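Local coordinates for protein ornithine carbamoyltransferase, mitochondrial (Coccidioides immitis, PDB 3SDS) that catalyses the transfer of the carbamoyl group of carbamoyl phosphate to L-ornithine, yielding L-citrulline and phosphate on the route to L-arginine, at residues S46-K49 with T50-D54; A331-R334 with L335-A338; V107-S110 with L111-S115; V129-H132 with S133-A136. One frame throughout, in Å; residues are numbered along the deposited sequence.

Interaction 1 of 4, residues S46-K49 with T50-D54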
ATOM      1  N   SER A  46       6.642  -7.391 -27.553  1.00 36.81           N
ATOM      2  CA  SER A  46       7.305  -8.653 -27.306  1.00 37.10           C
ATOM      3  C   SER A  46       6.986  -9.217 -25.912  1.00 37.30           C
ATOM      4  O   SER A  46       6.572 -10.389 -25.785  1.00 37.88           O
ATOM      5  CB  SER A  46       8.810  -8.454 -27.448  1.00 37.47           C
ATOM      6  OG  SER A  46       9.502  -9.687 -27.385  1.00 36.95           O
ATOM      7  N   TYR A  47       7.179  -8.391 -24.873  1.00 36.11           N
ATOM      8  CA  TYR A  47       6.949  -8.824 -23.493  1.00 35.75           C
ATOM      9  C   TYR A  47       5.492  -9.261 -23.272  1.00 35.82           C
ATOM     10  O   TYR A  47       5.220 -10.237 -22.539  1.00 36.28           O
ATOM     11  CB  TYR A  47       7.360  -7.730 -22.484  1.00 34.92           C
ATOM     12  CG  TYR A  47       8.830  -7.308 -22.523  1.00 35.16           C
ATOM     13  CD1 TYR A  47       9.849  -8.224 -22.868  1.00 36.78           C
ATOM     14  CD2 TYR A  47       9.209  -6.005 -22.191  1.00 34.50           C
ATOM     15  CE1 TYR A  47      11.202  -7.835 -22.912  1.00 36.22           C
ATOM     16  CE2 TYR A  47      10.563  -5.605 -22.227  1.00 34.97           C
ATOM     17  CZ  TYR A  47      11.549  -6.526 -22.580  1.00 37.23           C
ATOM     18  OH  TYR A  47      12.878  -6.138 -22.616  1.00 39.20           O
ATOM     19  N   LYS A  48       4.577  -8.537 -23.925  1.00 35.34           N
ATOM     20  CA  LYS A  48       3.126  -8.805 -23.906  1.00 35.32           C
ATOM     21  C   LYS A  48       2.779 -10.193 -24.456  1.00 36.19           C
ATOM     22  O   LYS A  48       2.007 -10.948 -23.858  1.00 36.59           O
ATOM     23  CB  LYS A  48       2.386  -7.703 -24.697  1.00 35.14           C
ATOM     24  CG  LYS A  48       0.923  -8.008 -25.039  1.00 35.55           C
ATOM     25  CD  LYS A  48       0.163  -6.781 -25.513  1.00 32.88           C
ATOM     26  CE  LYS A  48      -1.305  -7.134 -25.756  1.00 34.01           C
ATOM     27  NZ  LYS A  48      -2.025  -6.053 -26.537  1.00 34.58           N
ATOM     28  N   LYS A  49       3.368 -10.532 -25.594  1.00 36.80           N
ATOM     29  CA  LYS A  49       3.117 -11.826 -26.229  1.00 38.07           C
ATOM     30  C   LYS A  49       3.636 -13.005 -25.373  1.00 38.41           C
ATOM     31  O   LYS A  49       2.953 -14.019 -25.233  1.00 39.68           O
ATOM     32  CB  LYS A  49       3.696 -11.838 -27.651  1.00 38.58           C
ATOM     33  CG  LYS A  49       2.875 -12.615 -28.624  1.00 40.72           C
ATOM     34  CD  LYS A  49       3.707 -13.311 -29.693  1.00 44.15           C
ATOM     35  CE  LYS A  49       2.974 -14.600 -30.128  1.00 47.45           C
ATOM     36  NZ  LYS A  49       3.387 -15.143 -31.454  1.00 49.70           N
ATOM     37  N   THR A  50       4.830 -12.853 -24.797  1.00 37.57           N
ATOM     38  CA  THR A  50       5.435 -13.899 -23.955  1.00 37.79           C
ATOM     39  C   THR A  50       4.634 -14.112 -22.667  1.00 37.45           C
ATOM     40  O   THR A  50       4.275 -15.251 -22.359  1.00 38.10           O
ATOM     41  CB  THR A  50       6.923 -13.570 -23.552  1.00 37.48           C
ATOM     42  OG1 THR A  50       7.716 -13.265 -24.707  1.00 37.10           O
ATOM     43  CG2 THR A  50       7.564 -14.712 -22.809  1.00 37.23           C
ATOM     44  N   ILE A  51       4.373 -13.024 -21.921  1.00 36.08           N
ATOM     45  CA  ILE A  51       3.683 -13.099 -20.605  1.00 35.44           C
ATOM     46  C   ILE A  51       2.203 -13.586 -20.720  1.00 36.44           C
ATOM     47  O   ILE A  51       1.743 -14.404 -19.917  1.00 36.19           O
ATOM     48  CB  ILE A  51       3.839 -11.759 -19.807  1.00 33.91           C
ATOM     49  CG1 ILE A  51       5.296 -11.569 -19.388  1.00 33.22           C
ATOM     50  CG2 ILE A  51       2.935 -11.699 -18.558  1.00 32.18           C
ATOM     51  CD1 ILE A  51       5.725 -10.125 -19.121  1.00 31.21           C
ATOM     52  N   LYS A  52       1.489 -13.127 -21.752  1.00 36.96           N
ATOM     53  CA  LYS A  52       0.095 -13.571 -21.956  1.00 38.37           C
ATOM     54  C   LYS A  52      -0.043 -15.004 -22.374  1.00 39.87           C
ATOM     55  O   LYS A  52      -1.154 -15.493 -22.384  1.00 40.90           O
ATOM     56  CB  LYS A  52      -0.701 -12.678 -22.911  1.00 37.57           C
ATOM     57  CG  LYS A  52      -0.970 -11.338 -22.300  1.00 37.06           C
ATOM     58  CD  LYS A  52      -1.756 -10.423 -23.192  1.00 37.94           C
ATOM     59  CE  LYS A  52      -3.237 -10.658 -23.039  1.00 37.66           C
ATOM     60  NZ  LYS A  52      -3.936  -9.582 -23.744  1.00 37.98           N
ATOM     61  N   SER A  53       1.064 -15.665 -22.719  1.00 40.87           N
ATOM     62  CA  SER A  53       1.052 -17.114 -22.993  1.00 43.11           C
ATOM     63  C   SER A  53       1.869 -17.927 -21.982  1.00 43.91           C
ATOM     64  O   SER A  53       2.470 -18.940 -22.326  1.00 44.54           O
ATOM     65  CB  SER A  53       1.467 -17.437 -24.429  1.00 43.71           C
ATOM     66  OG  SER A  53       2.811 -17.111 -24.670  1.00 43.34           O
ATOM     67  N   ASP A  54       1.888 -17.431 -20.746  1.00 43.90           N
ATOM     68  CA  ASP A  54       2.321 -18.185 -19.569  1.00 45.38           C
ATOM     69  C   ASP A  54       3.849 -18.375 -19.452  1.00 44.80           C
ATOM     70  O   ASP A  54       4.314 -19.406 -18.949  1.00 45.76           O
ATOM     71  CB  ASP A  54       1.529 -19.524 -19.450  1.00 47.69           C
ATOM     72  CG  ASP A  54       1.522 -20.109 -18.003  1.00 51.83           C
ATOM     73  OD1 ASP A  54       1.622 -19.330 -17.010  1.00 53.85           O
ATOM     74  OD2 ASP A  54       1.417 -21.363 -17.856  1.00 57.03           O
TER

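Interaction 2 of 4, residues A331-R334 with L335-A338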
ATOM      1  N   ALA A 331      -6.254   0.599 -23.087  1.00 39.71           N
ATOM      2  CA  ALA A 331      -6.165   0.706 -21.624  1.00 39.07           C
ATOM      3  C   ALA A 331      -5.175  -0.314 -21.027  1.00 38.69           C
ATOM      4  O   ALA A 331      -4.334   0.047 -20.208  1.00 38.21           O
ATOM      5  CB  ALA A 331      -7.555   0.572 -20.996  1.00 39.35           C
ATOM      6  N   GLU A 332      -5.285  -1.575 -21.455  1.00 39.02           N
ATOM      7  CA  GLU A 332      -4.367  -2.654 -21.060  1.00 38.60           C
ATOM      8  C   GLU A 332      -2.915  -2.437 -21.517  1.00 37.83           C
ATOM      9  O   GLU A 332      -1.968  -2.845 -20.810  1.00 37.74           O
ATOM     10  CB  GLU A 332      -4.870  -4.018 -21.566  1.00 39.49           C
ATOM     11  CG  GLU A 332      -3.885  -5.180 -21.335  1.00 39.74           C
ATOM     12  CD  GLU A 332      -4.225  -6.465 -22.068  1.00 42.16           C
ATOM     13  OE1 GLU A 332      -5.400  -6.680 -22.451  1.00 44.33           O
ATOM     14  OE2 GLU A 332      -3.298  -7.277 -22.257  1.00 42.72           O
ATOM     15  N   ASN A 333      -2.724  -1.817 -22.683  1.00 36.83           N
ATOM     16  CA  ASN A 333      -1.367  -1.549 -23.159  1.00 36.12           C
ATOM     17  C   ASN A 333      -0.558  -0.599 -22.246  1.00 35.72           C
ATOM     18  O   ASN A 333       0.644  -0.404 -22.464  1.00 35.17           O
ATOM     19  CB  ASN A 333      -1.378  -1.059 -24.611  1.00 36.41           C
ATOM     20  CG  ASN A 333      -1.771  -2.167 -25.626  1.00 38.02           C
ATOM     21  OD1 ASN A 333      -1.603  -3.369 -25.375  1.00 37.91           O
ATOM     22  ND2 ASN A 333      -2.289  -1.747 -26.782  1.00 38.51           N
ATOM     23  N   ARG A 334      -1.206  -0.015 -21.225  1.00 35.67           N
ATOM     24  CA  ARG A 334      -0.486   0.778 -20.236  1.00 35.48           C
ATOM     25  C   ARG A 334       0.452  -0.118 -19.416  1.00 35.65           C
ATOM     26  O   ARG A 334       1.593   0.273 -19.082  1.00 35.39           O
ATOM     27  CB  ARG A 334      -1.444   1.544 -19.321  1.00 36.04           C
ATOM     28  CG  ARG A 334      -2.031   2.857 -19.918  1.00 36.74           C
ATOM     29  CD  ARG A 334      -0.945   3.905 -20.269  1.00 37.83           C
ATOM     30  NE  ARG A 334      -0.361   4.565 -19.094  1.00 38.30           N
ATOM     31  CZ  ARG A 334      -0.950   5.575 -18.438  1.00 40.40           C
ATOM     32  NH1 ARG A 334      -2.140   6.029 -18.833  1.00 39.69           N
ATOM     33  NH2 ARG A 334      -0.366   6.128 -17.370  1.00 40.33           N
ATOM     34  N   LEU A 335      -0.024  -1.329 -19.112  1.00 35.72           N
ATOM     35  CA  LEU A 335       0.748  -2.278 -18.334  1.00 34.94           C
ATOM     36  C   LEU A 335       2.032  -2.608 -19.079  1.00 34.85           C
ATOM     37  O   LEU A 335       3.124  -2.530 -18.498  1.00 34.70           O
ATOM     38  CB  LEU A 335      -0.064  -3.536 -18.021  1.00 35.13           C
ATOM     39  CG  LEU A 335       0.655  -4.732 -17.349  1.00 35.33           C
ATOM     40  CD1 LEU A 335       1.399  -4.364 -16.058  1.00 35.12           C
ATOM     41  CD2 LEU A 335      -0.277  -5.909 -17.097  1.00 34.54           C
ATOM     42  N   TRP A 336       1.891  -2.950 -20.361  1.00 34.89           N
ATOM     43  CA  TRP A 336       3.022  -3.371 -21.202  1.00 34.67           C
ATOM     44  C   TRP A 336       4.003  -2.207 -21.459  1.00 34.68           C
ATOM     45  O   TRP A 336       5.233  -2.415 -21.451  1.00 35.30           O
ATOM     46  CB  TRP A 336       2.546  -4.096 -22.485  1.00 34.54           C
ATOM     47  CG  TRP A 336       1.396  -5.065 -22.169  1.00 35.47           C
ATOM     48  CD1 TRP A 336       0.087  -4.964 -22.591  1.00 35.22           C
ATOM     49  CD2 TRP A 336       1.440  -6.220 -21.307  1.00 34.57           C
ATOM     50  NE1 TRP A 336      -0.662  -5.986 -22.063  1.00 33.96           N
ATOM     51  CE2 TRP A 336       0.136  -6.760 -21.262  1.00 34.20           C
ATOM     52  CE3 TRP A 336       2.463  -6.852 -20.570  1.00 35.61           C
ATOM     53  CZ2 TRP A 336      -0.179  -7.910 -20.512  1.00 35.56           C
ATOM     54  CZ3 TRP A 336       2.152  -8.004 -19.815  1.00 34.37           C
ATOM     55  CH2 TRP A 336       0.839  -8.518 -19.798  1.00 35.44           C
ATOM     56  N   ALA A 337       3.475  -0.989 -21.604  1.00 33.96           N
ATOM     57  CA  ALA A 337       4.313   0.191 -21.776  1.00 33.47           C
ATOM     58  C   ALA A 337       5.132   0.560 -20.517  1.00 33.64           C
ATOM     59  O   ALA A 337       6.296   0.954 -20.624  1.00 33.75           O
ATOM     60  CB  ALA A 337       3.474   1.352 -22.231  1.00 33.66           C
ATOM     61  N   ALA A 338       4.546   0.410 -19.329  1.00 33.86           N
ATOM     62  CA  ALA A 338       5.300   0.621 -18.084  1.00 33.86           C
ATOM     63  C   ALA A 338       6.461  -0.357 -17.891  1.00 34.27           C
ATOM     64  O   ALA A 338       7.539   0.051 -17.411  1.00 34.72           O
ATOM     65  CB  ALA A 338       4.388   0.591 -16.880  1.00 33.54           C
TER

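Interaction 3 of 4, residues V107-S110 with L111-S115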
ATOM      1  N   VAL A 107       5.058  21.962   0.668  1.00 77.14           N
ATOM      2  CA  VAL A 107       4.304  22.802   1.624  1.00 79.34           C
ATOM      3  C   VAL A 107       4.949  22.923   3.016  1.00 80.76           C
ATOM      4  O   VAL A 107       5.280  24.030   3.448  1.00 82.99           O
ATOM      5  CB  VAL A 107       2.820  22.342   1.773  1.00 79.66           C
ATOM      6  CG1 VAL A 107       1.938  23.508   2.197  1.00 82.05           C
ATOM      7  CG2 VAL A 107       2.295  21.714   0.466  1.00 77.74           C
ATOM      8  N   ASN A 108       5.113  21.798   3.714  1.00 79.52           N
ATOM      9  CA  ASN A 108       5.701  21.797   5.064  1.00 80.61           C
ATOM     10  C   ASN A 108       7.218  21.512   5.079  1.00 79.05           C
ATOM     11  O   ASN A 108       7.816  21.304   6.150  1.00 80.25           O
ATOM     12  CB  ASN A 108       4.944  20.824   5.983  1.00 81.10           C
ATOM     13  N   GLU A 109       7.822  21.530   3.887  1.00 76.06           N
ATOM     14  CA  GLU A 109       9.245  21.228   3.670  1.00 73.88           C
ATOM     15  C   GLU A 109       9.624  21.609   2.221  1.00 71.40           C
ATOM     16  O   GLU A 109       8.896  21.287   1.276  1.00 69.77           O
ATOM     17  CB  GLU A 109       9.510  19.731   3.940  1.00 72.41           C
ATOM     18  CG  GLU A 109      10.964  19.260   3.796  1.00 72.08           C
ATOM     19  CD  GLU A 109      11.099  17.736   3.697  1.00 71.23           C
ATOM     20  OE1 GLU A 109      10.098  17.032   3.450  1.00 70.80           O
ATOM     21  OE2 GLU A 109      12.223  17.229   3.867  1.00 71.60           O
ATOM     22  N   SER A 110      10.758  22.290   2.055  1.00 70.56           N
ATOM     23  CA  SER A 110      11.263  22.709   0.731  1.00 68.34           C
ATOM     24  C   SER A 110      11.265  21.602  -0.338  1.00 64.61           C
ATOM     25  O   SER A 110      11.455  20.434  -0.002  1.00 63.67           O
ATOM     26  CB  SER A 110      12.674  23.278   0.897  1.00 69.36           C
ATOM     27  OG  SER A 110      13.433  23.126  -0.285  1.00 68.85           O
ATOM     28  N   LEU A 111      11.065  21.953  -1.612  1.00 62.48           N
ATOM     29  CA  LEU A 111      11.086  20.922  -2.684  1.00 59.24           C
ATOM     30  C   LEU A 111      12.472  20.264  -2.868  1.00 57.31           C
ATOM     31  O   LEU A 111      12.580  19.082  -3.234  1.00 54.89           O
ATOM     32  CB  LEU A 111      10.527  21.432  -4.029  1.00 58.61           C
ATOM     33  CG  LEU A 111      10.365  20.296  -5.069  1.00 57.09           C
ATOM     34  CD1 LEU A 111       8.984  20.256  -5.730  1.00 56.86           C
ATOM     35  CD2 LEU A 111      11.482  20.276  -6.123  1.00 57.13           C
ATOM     36  N   TYR A 112      13.518  21.052  -2.609  1.00 57.30           N
ATOM     37  CA  TYR A 112      14.889  20.569  -2.658  1.00 55.72           C
ATOM     38  C   TYR A 112      15.076  19.373  -1.705  1.00 54.25           C
ATOM     39  O   TYR A 112      15.455  18.280  -2.146  1.00 52.23           O
ATOM     40  CB  TYR A 112      15.839  21.722  -2.326  1.00 57.59           C
ATOM     41  CG  TYR A 112      17.304  21.425  -2.539  1.00 57.73           C
ATOM     42  CD1 TYR A 112      17.865  21.440  -3.821  1.00 55.84           C
ATOM     43  CD2 TYR A 112      18.142  21.149  -1.451  1.00 58.36           C
ATOM     44  CE1 TYR A 112      19.217  21.182  -4.015  1.00 55.01           C
ATOM     45  CE2 TYR A 112      19.500  20.887  -1.637  1.00 58.19           C
ATOM     46  CZ  TYR A 112      20.025  20.909  -2.924  1.00 56.65           C
ATOM     47  OH  TYR A 112      21.357  20.649  -3.105  1.00 56.95           O
ATOM     48  N   ASP A 113      14.763  19.594  -0.424  1.00 54.43           N
ATOM     49  CA  ASP A 113      14.906  18.599   0.641  1.00 53.74           C
ATOM     50  C   ASP A 113      14.179  17.264   0.344  1.00 51.67           C
ATOM     51  O   ASP A 113      14.795  16.186   0.331  1.00 50.37           O
ATOM     52  CB  ASP A 113      14.416  19.187   1.971  1.00 55.73           C
ATOM     53  CG  ASP A 113      15.232  20.404   2.437  1.00 58.24           C
ATOM     54  OD1 ASP A 113      16.018  20.973   1.645  1.00 58.38           O
ATOM     55  OD2 ASP A 113      15.085  20.796   3.622  1.00 60.05           O
ATOM     56  N   THR A 114      12.875  17.345   0.089  1.00 50.67           N
ATOM     57  CA  THR A 114      12.068  16.176  -0.257  1.00 48.79           C
ATOM     58  C   THR A 114      12.703  15.331  -1.373  1.00 46.88           C
ATOM     59  O   THR A 114      12.831  14.107  -1.268  1.00 45.94           O
ATOM     60  CB  THR A 114      10.668  16.638  -0.662  1.00 48.84           C
ATOM     61  OG1 THR A 114      10.008  17.146   0.503  1.00 51.02           O
ATOM     62  CG2 THR A 114       9.849  15.508  -1.251  1.00 46.42           C
ATOM     63  N   SER A 115      13.099  16.017  -2.437  1.00 46.53           N
ATOM     64  CA  SER A 115      13.795  15.449  -3.582  1.00 44.60           C
ATOM     65  C   SER A 115      15.119  14.719  -3.233  1.00 43.73           C
ATOM     66  O   SER A 115      15.336  13.603  -3.673  1.00 42.14           O
ATOM     67  CB  SER A 115      14.055  16.580  -4.572  1.00 44.79           C
ATOM     68  OG  SER A 115      14.306  16.072  -5.855  1.00 45.49           O
TER

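Interaction 4 of 4, residues V129-H132 with S133-A136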
ATOM      1  N   VAL A 129       2.529  15.574 -10.810  1.00 60.69           N
ATOM      2  CA  VAL A 129       2.328  16.866 -10.162  1.00 64.37           C
ATOM      3  C   VAL A 129       1.431  17.771 -11.026  1.00 66.30           C
ATOM      4  O   VAL A 129       0.912  17.323 -12.067  1.00 65.36           O
ATOM      5  CB  VAL A 129       3.687  17.527  -9.786  1.00 64.68           C
ATOM      6  CG1 VAL A 129       4.144  17.050  -8.419  1.00 65.10           C
ATOM      7  CG2 VAL A 129       4.747  17.220 -10.844  1.00 63.43           C
ATOM      8  N   GLY A 130       1.234  19.016 -10.584  1.00 69.64           N
ATOM      9  CA  GLY A 130       0.466  20.005 -11.353  1.00 72.61           C
ATOM     10  C   GLY A 130       1.285  20.646 -12.472  1.00 73.91           C
ATOM     11  O   GLY A 130       1.415  20.065 -13.566  1.00 72.29           O
ATOM     12  N   PRO A 131       1.839  21.858 -12.215  1.00 76.76           N
ATOM     13  CA  PRO A 131       2.691  22.529 -13.239  1.00 77.48           C
ATOM     14  C   PRO A 131       3.943  21.722 -13.643  1.00 76.57           C
ATOM     15  O   PRO A 131       4.471  20.953 -12.826  1.00 76.27           O
ATOM     16  CB  PRO A 131       3.072  23.877 -12.569  1.00 79.41           C
ATOM     17  CG  PRO A 131       1.943  24.148 -11.563  1.00 80.33           C
ATOM     18  CD  PRO A 131       1.527  22.755 -11.068  1.00 78.97           C
ATOM     19  N   HIS A 132       4.393  21.885 -14.895  1.00 76.67           N
ATOM     20  CA  HIS A 132       5.651  21.265 -15.360  1.00 75.83           C
ATOM     21  C   HIS A 132       6.920  21.813 -14.661  1.00 76.34           C
ATOM     22  O   HIS A 132       7.882  21.060 -14.411  1.00 75.67           O
ATOM     23  CB  HIS A 132       5.822  21.322 -16.880  1.00 75.46           C
ATOM     24  CG  HIS A 132       7.025  20.565 -17.351  1.00 76.33           C
ATOM     25  ND1 HIS A 132       6.991  19.213 -17.634  1.00 75.92           N
ATOM     26  CD2 HIS A 132       8.315  20.953 -17.517  1.00 77.59           C
ATOM     27  CE1 HIS A 132       8.202  18.810 -17.982  1.00 75.53           C
ATOM     28  NE2 HIS A 132       9.025  19.843 -17.913  1.00 76.36           N
ATOM     29  N   SER A 133       6.933  23.112 -14.360  1.00 77.17           N
ATOM     30  CA  SER A 133       8.026  23.687 -13.577  1.00 77.34           C
ATOM     31  C   SER A 133       8.288  22.855 -12.307  1.00 76.23           C
ATOM     32  O   SER A 133       9.441  22.717 -11.889  1.00 76.69           O
ATOM     33  CB  SER A 133       7.774  25.172 -13.244  1.00 79.70           C
ATOM     34  OG  SER A 133       6.463  25.420 -12.742  1.00 80.79           O
ATOM     35  N   ASP A 134       7.224  22.288 -11.723  1.00 74.41           N
ATOM     36  CA  ASP A 134       7.331  21.430 -10.535  1.00 72.58           C
ATOM     37  C   ASP A 134       8.162  20.156 -10.773  1.00 69.71           C
ATOM     38  O   ASP A 134       9.123  19.906 -10.037  1.00 69.85           O
ATOM     39  CB  ASP A 134       5.943  21.070  -9.982  1.00 72.87           C
ATOM     40  CG  ASP A 134       5.476  22.013  -8.886  1.00 75.01           C
ATOM     41  OD1 ASP A 134       4.352  22.539  -8.997  1.00 75.89           O
ATOM     42  OD2 ASP A 134       6.220  22.222  -7.905  1.00 76.77           O
ATOM     43  N   ILE A 135       7.799  19.370 -11.791  1.00 66.35           N
ATOM     44  CA  ILE A 135       8.473  18.084 -12.071  1.00 63.24           C
ATOM     45  C   ILE A 135       9.967  18.225 -12.437  1.00 62.10           C
ATOM     46  O   ILE A 135      10.796  17.417 -12.004  1.00 61.44           O
ATOM     47  CB  ILE A 135       7.687  17.197 -13.117  1.00 61.83           C
ATOM     48  CG1 ILE A 135       8.318  15.817 -13.301  1.00 59.38           C
ATOM     49  CG2 ILE A 135       7.616  17.862 -14.471  1.00 62.50           C
ATOM     50  CD1 ILE A 135       7.884  14.814 -12.318  1.00 57.76           C
ATOM     51  N   ALA A 136      10.307  19.250 -13.218  1.00 61.29           N
ATOM     52  CA  ALA A 136      11.703  19.486 -13.593  1.00 60.14           C
ATOM     53  C   ALA A 136      12.578  19.767 -12.367  1.00 60.03           C
ATOM     54  O   ALA A 136      13.658  19.197 -12.235  1.00 59.84           O
ATOM     55  CB  ALA A 136      11.818  20.602 -14.634  1.00 60.62           C
TER

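Interaction 1 of 4, residues S46-K49 with T50-D54
Thr50 grips the carbonyl of Ser46 twice, one helical turn back along the chain. Its amide N lies 3.2 Å from Ser46 O, while its hydroxyl OG1 reaches the same oxygen at 3.3 Å from above the carbonyl plane, 40° out of it. The hydroxyl can do this because OG1 stands anti to the carbonyl carbon of Thr50 (chi1 -53°), beside the backbone N. Ile51 N continues the helical ladder to Tyr47 O at 3.0 Å, and Lys52 N follows to Lys48 O at 3.1 Å. In the next step a side chain takes over: Ser53 OG meets Lys49 O at 3.1 Å, in the carbonyl plane.

Lys48 and Lys52, four residues apart, run side by side in the same direction, and CG of Lys48 sits 4.1 Å from CD of Lys52. Their ammonium groups do not touch: Lys48 NZ pairs with Glu168 and also bonds Asn333 OD1, and Lys52 NZ pairs with Glu332. Tyr47 bonds Glu343 through its hydroxyl and packs on Ile339, while Lys48 and Lys52 lie on Trp336, so this end of the helix rests on helix 327-347. Beyond the last turn the chain stops winding. Asp54, with positive phi (75°), is the C-prime residue of a Schellman motif, in which Asp54 N bonds Ile51 O and Ser55 N bonds Thr50 O, closing helix 34-51.

Interaction 2 of 4, residues A331-R334 with L335-A338
Glu332 and Trp336 meet one helical turn apart through an indole-carboxylate hydrogen bond. NE1 of Trp336 gives its hydrogen to OE2 of Glu332 at 2.9 Å, using the anti side of that oxygen. The acceptor lies almost in the indole plane, whereas the carboxylate itself is turned 61° from the ring. Glu332 gets there with an extended chain whose CG is anti to the backbone N (chi1 173°), carrying the acid forward along the helix to the indole edge. OE2 also takes a salt bridge from Lys52, which probably steadies its negative charge.

Asn333 crosses the indole at about a right angle, with OD1 3.6 Å from CD1 of Trp336 near the ring plane. Its amide is held from both ends: ND2 bonds Thr165 and OD1 receives Lys48. One indole face is packed by CD2 of the preceding Leu335. The Arg334 chain bends at chi2 and chi3, and its guanidinium bonds Thr80 and, weakly, Gln158; all three are carbamoyl phosphate-binding residues by similarity. In the backbone, Ala337 N bonds Asn333 O and Ala338 N bonds Arg334 O, each at 3.0 Å, whereas Leu335 N reaches Glu332 O, three residues back, also at 3.0 Å.

Helix 327-347 thus runs among helices 34-51, 78-90 and 156-169, with Ala337 against Ile160, Ala338 against Ala87, and Leu335 against Met121 of a second subunit.

Interaction 3 of 4, residues V107-S110 with L111-S115
Three hydrogen bonds, all weak, tie Glu109 and Ser110 to the first turn of the helix that follows. Two involve side chains. Thr114 OG1 donates to Glu109 OE1 at 3.0 Å, the two side chains crossing at a slant. Ser110 OG accepts from Tyr112 N at 3.1 Å, through a bent N-H···O angle of 131°. The third joins backbone to backbone, from Thr114 N to Ser110 O at 3.4 Å.

Ser110 is accordingly the N-cap of helix 111-119. Its OG, anti to the backbone N with chi1 at 153°, lies over the start of the helix and accepts from an N-H of the first turn, which has no helical carbonyl four residues back to bond.

Van der Waals contact is modest: Glu109 OE2 rests 3.5 Å from CB of Asp113, and Ser110 OG is equally far from CB of Tyr112. Charge enters as well, since Glu109 OE2 and Asp113 OD2 are 4.6 Å apart with their carboxylate planes 78° from each other. The likely mutual repulsion is presumably eased by Arg79 of the third subunit, a carbamoyl phosphate-binding residue by similarity, which forms a salt bridge with Glu109 OE2. Tyr321 of that same subunit bonds Asp113 OD1, and Phe320 of the third subunit packs on Asp113.

Interaction 4 of 4, residues V129-H132 with S133-A136
His132 lays one face of its imidazole over the CG2 methyl of Ile135, three residues further on. This CH-pi contact has CG2 3.8 Å from the ring centroid, displaced toward the rim on the ND1 side, where ND1 is 3.5 Å from the methyl. The ring is brought there by CG standing anti to the backbone N (chi1 -174°), and chi2 near 87° turns it about CB-CG so that a face meets the methyl. Phe154 meets the same imidazole edge-to-face.

Val129 addresses another part of Ile135. Its CG2 branch points at the helix and comes in obliquely to 3.7 Å from Ile135 CB, so CB and CG2 of Ile135 are touched by Val129 and His132 respectively.

Pro131 and Asp134 instead lie alongside one another, pointing the same way, with OD1 of Asp134 3.5 Å from the ring carbon CD of Pro131. Asp134 N makes a weak bond back to Pro131 O at 3.3 Å. Ala136 N to His132 O, also 3.3 Å but almost straight, is a regular helical bond.

Residues 129-131 lead from strand 124-128 into the first turn of helix 132-141, the start of a beta-alpha-beta crossover to the neighbouring parallel strand 146-148.

In the fold
Interactions 1 and 2 bring helix 34-51, near the start of the chain, against helix 327-347, near its end: they touch directly, with centres 13 Å apart, Lys52 NZ 2.8 Å from Glu332 OE2, and CD of Lys48 3.4 Å from CD1 of Trp336. Interaction 2 also carries Arg334, a carbamoyl phosphate-binding residue by similarity, and Lys48 of interaction 1 lies about 10 Å from it, side chain to side chain. Interactions 3 and 4 form a second pair, 14 Å between centres, meeting where Leu111 packs on Asp134. Interaction 4 follows Arg128, which binds carbamoyl phosphate by similarity, while interaction 3, through Glu109, bridges to Arg79 of a neighbouring subunit. Between interactions 1 and 3 the centres are 41 Å apart.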